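Local coordinates for protein ribosomal RNA small subunit methyltransferase E (Legionella pneumophila, PDB 5O95) that probably methylates the N3 position of a specific uridine in 16S ribosomal RNA, with S-adenosyl-L-methionine as methyl donor, at residues Lys82-Gln87 / Asp160-Glu165. Sequence-based numbering, arbitrary orientation.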
loop_
_atom_site.group_PDB
_atom_site.type_symbol
_atom_site.label_atom_id
_atom_site.label_comp_id
_atom_site.label_asym_id
_atom_site.label_seq_id
_atom_site.Cartn_x
_atom_site.Cartn_y
_atom_site.Cartn_z
ATOM N N LYS B 82 17.115 -7.883 -5.601
ATOM C CA LYS B 82 16.137 -8.389 -6.564
ATOM C C LYS B 82 15.134 -9.265 -5.834
ATOM O O LYS B 82 15.466 -10.376 -5.410
ATOM C CB LYS B 82 16.835 -9.204 -7.650
ATOM C CG LYS B 82 18.031 -8.538 -8.254
ATOM C CD LYS B 82 17.688 -7.191 -8.801
ATOM C CE LYS B 82 18.940 -6.569 -9.425
ATOM N NZ LYS B 82 18.813 -5.116 -9.735
ATOM N N ILE B 83 13.923 -8.760 -5.654
ATOM C CA ILE B 83 12.877 -9.489 -4.942
ATOM C C ILE B 83 12.010 -10.183 -5.979
ATOM O O ILE B 83 11.560 -9.551 -6.941
ATOM C CB ILE B 83 12.024 -8.538 -4.096
ATOM C CG1 ILE B 83 12.920 -7.717 -3.153
ATOM C CG2 ILE B 83 10.968 -9.332 -3.334
ATOM C CD1 ILE B 83 12.148 -6.675 -2.355
ATOM N N HIS B 84 11.789 -11.477 -5.788
ATOM C CA HIS B 84 10.836 -12.250 -6.576
ATOM C C HIS B 84 9.635 -12.512 -5.670
ATOM O O HIS B 84 9.726 -13.308 -4.728
ATOM C CB HIS B 84 11.460 -13.564 -7.024
ATOM C CG HIS B 84 10.568 -14.382 -7.904
ATOM N ND1 HIS B 84 10.976 -15.567 -8.472
ATOM C CD2 HIS B 84 9.294 -14.184 -8.322
ATOM C CE1 HIS B 84 9.993 -16.066 -9.203
ATOM N NE2 HIS B 84 8.959 -15.247 -9.126
ATOM N N LEU B 85 8.523 -11.832 -5.963
ATOM C CA LEU B 85 7.286 -11.935 -5.206
ATOM C C LEU B 85 6.414 -13.009 -5.830
ATOM O O LEU B 85 6.149 -12.966 -7.033
ATOM C CB LEU B 85 6.527 -10.610 -5.295
ATOM C CG LEU B 85 5.120 -10.697 -4.694
ATOM C CD1 LEU B 85 5.128 -11.059 -3.188
ATOM C CD2 LEU B 85 4.368 -9.383 -4.952
ATOM N N ALA B 86 5.954 -13.953 -5.004
ATOM C CA ALA B 86 4.990 -14.966 -5.427
ATOM C C ALA B 86 3.716 -14.631 -4.669
ATOM O O ALA B 86 3.670 -14.777 -3.445
ATOM C CB ALA B 86 5.489 -16.373 -5.092
ATOM N N GLN B 87 2.720 -14.095 -5.376
ATOM C CA GLN B 87 1.523 -13.535 -4.753
ATOM C C GLN B 87 0.364 -14.461 -5.060
ATOM O O GLN B 87 0.040 -14.673 -6.234
ATOM C CB GLN B 87 1.228 -12.142 -5.323
ATOM C CG GLN B 87 0.003 -11.459 -4.714
ATOM C CD GLN B 87 0.232 -10.999 -3.275
ATOM O OE1 GLN B 87 1.364 -10.839 -2.848
ATOM N NE2 GLN B 87 -0.854 -10.795 -2.520
ATOM N N ASP B 160 3.902 -25.898 -5.268
ATOM C CA ASP B 160 4.950 -26.912 -5.301
ATOM C C ASP B 160 5.963 -26.638 -6.407
ATOM O O ASP B 160 7.172 -26.793 -6.198
ATOM C CB ASP B 160 4.366 -28.326 -5.411
ATOM C CG ASP B 160 3.540 -28.535 -6.659
ATOM O OD1 ASP B 160 3.173 -27.554 -7.333
ATOM O OD2 ASP B 160 3.246 -29.708 -6.966
ATOM N N GLN B 161 5.492 -26.231 -7.588
ATOM C CA GLN B 161 6.425 -25.827 -8.637
ATOM C C GLN B 161 7.251 -24.622 -8.211
ATOM O O GLN B 161 8.456 -24.559 -8.481
ATOM C CB GLN B 161 5.685 -25.527 -9.940
ATOM C CG GLN B 161 6.632 -25.141 -11.059
ATOM C CD GLN B 161 5.959 -25.070 -12.413
ATOM O OE1 GLN B 161 4.742 -25.197 -12.524
ATOM N NE2 GLN B 161 6.757 -24.855 -13.454
ATOM N N PHE B 162 6.631 -23.650 -7.538
ATOM C CA PHE B 162 7.380 -22.458 -7.161
ATOM C C PHE B 162 8.511 -22.788 -6.196
ATOM O O PHE B 162 9.643 -22.328 -6.374
ATOM C CB PHE B 162 6.470 -21.380 -6.575
ATOM C CG PHE B 162 7.201 -20.123 -6.257
ATOM C CD1 PHE B 162 7.411 -19.162 -7.233
ATOM C CD2 PHE B 162 7.713 -19.912 -4.984
ATOM C CE1 PHE B 162 8.110 -17.999 -6.939
ATOM C CE2 PHE B 162 8.416 -18.759 -4.687
ATOM C CZ PHE B 162 8.617 -17.804 -5.666
ATOM N N VAL B 163 8.226 -23.573 -5.153
ATOM C CA VAL B 163 9.289 -23.879 -4.203
ATOM C C VAL B 163 10.349 -24.793 -4.817
ATOM O O VAL B 163 11.530 -24.704 -4.463
ATOM C CB VAL B 163 8.734 -24.393 -2.860
ATOM C CG1 VAL B 163 7.676 -23.428 -2.330
ATOM C CG2 VAL B 163 8.192 -25.812 -2.982
ATOM N N ARG B 164 9.959 -25.664 -5.756
ATOM C CA ARG B 164 10.930 -26.561 -6.373
ATOM C C ARG B 164 11.945 -25.775 -7.200
ATOM O O ARG B 164 13.141 -26.092 -7.194
ATOM C CB ARG B 164 10.204 -27.615 -7.214
ATOM C CG ARG B 164 10.924 -28.016 -8.493
ATOM C CD ARG B 164 10.372 -29.323 -9.059
ATOM N NE ARG B 164 8.912 -29.369 -9.039
ATOM C CZ ARG B 164 8.136 -28.993 -10.049
ATOM N NH1 ARG B 164 8.677 -28.543 -11.173
ATOM N NH2 ARG B 164 6.815 -29.070 -9.934
ATOM N N GLU B 165 11.495 -24.715 -7.868
ATOM C CA GLU B 165 12.336 -23.974 -8.800
ATOM C C GLU B 165 13.064 -22.792 -8.176
ATOM O O GLU B 165 14.005 -22.275 -8.792
ATOM C CB GLU B 165 11.495 -23.460 -9.973
ATOM C CG GLU B 165 10.864 -24.568 -10.792
ATOM C CD GLU B 165 9.957 -24.042 -11.885
ATOM O OE1 GLU B 165 9.602 -22.844 -11.857
ATOM O OE2 GLU B 165 9.591 -24.836 -12.772
#
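Phe162 reaches from helix 160-165 to strand 82-87 and meets two residues there in two different ways, a compact example of how one aromatic ring can join a helix to a sheet. Its CG lies anti to the backbone N (chi1 -177°), which carries the ring off the helix toward the strand. Over one face sits the methyl of Ala86, a CH-pi contact with CB 3.6 Å from the centroid of the Phe162 ring. The rim is used as well: Phe162 CE1 points at a face of the His84 imidazole, 3.5 Å from His84 CE1, in an edge-to-face pair with the planes at 74°. Hydrogen bonds of His84 NE2 with the Thr111 hydroxyl and of His84 ND1 with the Glu168 carboxylate fix the rotation of the imidazole and satisfy both nitrogens. Against this buried, tightly packed side stands the outer side of the helix, where Asp160 and Arg164 are exposed and Gln161 NE2 donates a nearly straight bond of 2.9 Å to Glu165 OE2, one turn on. Phe162 also touches Ile195 of strand 191-196 and Thr111 and Leu113 of strand 109-114, the two neighbours of strand 82-88 in the sheet. The arrangement is that of a helix layered on the parallel sheet of the alpha/beta SPOUT methyltransferase domain.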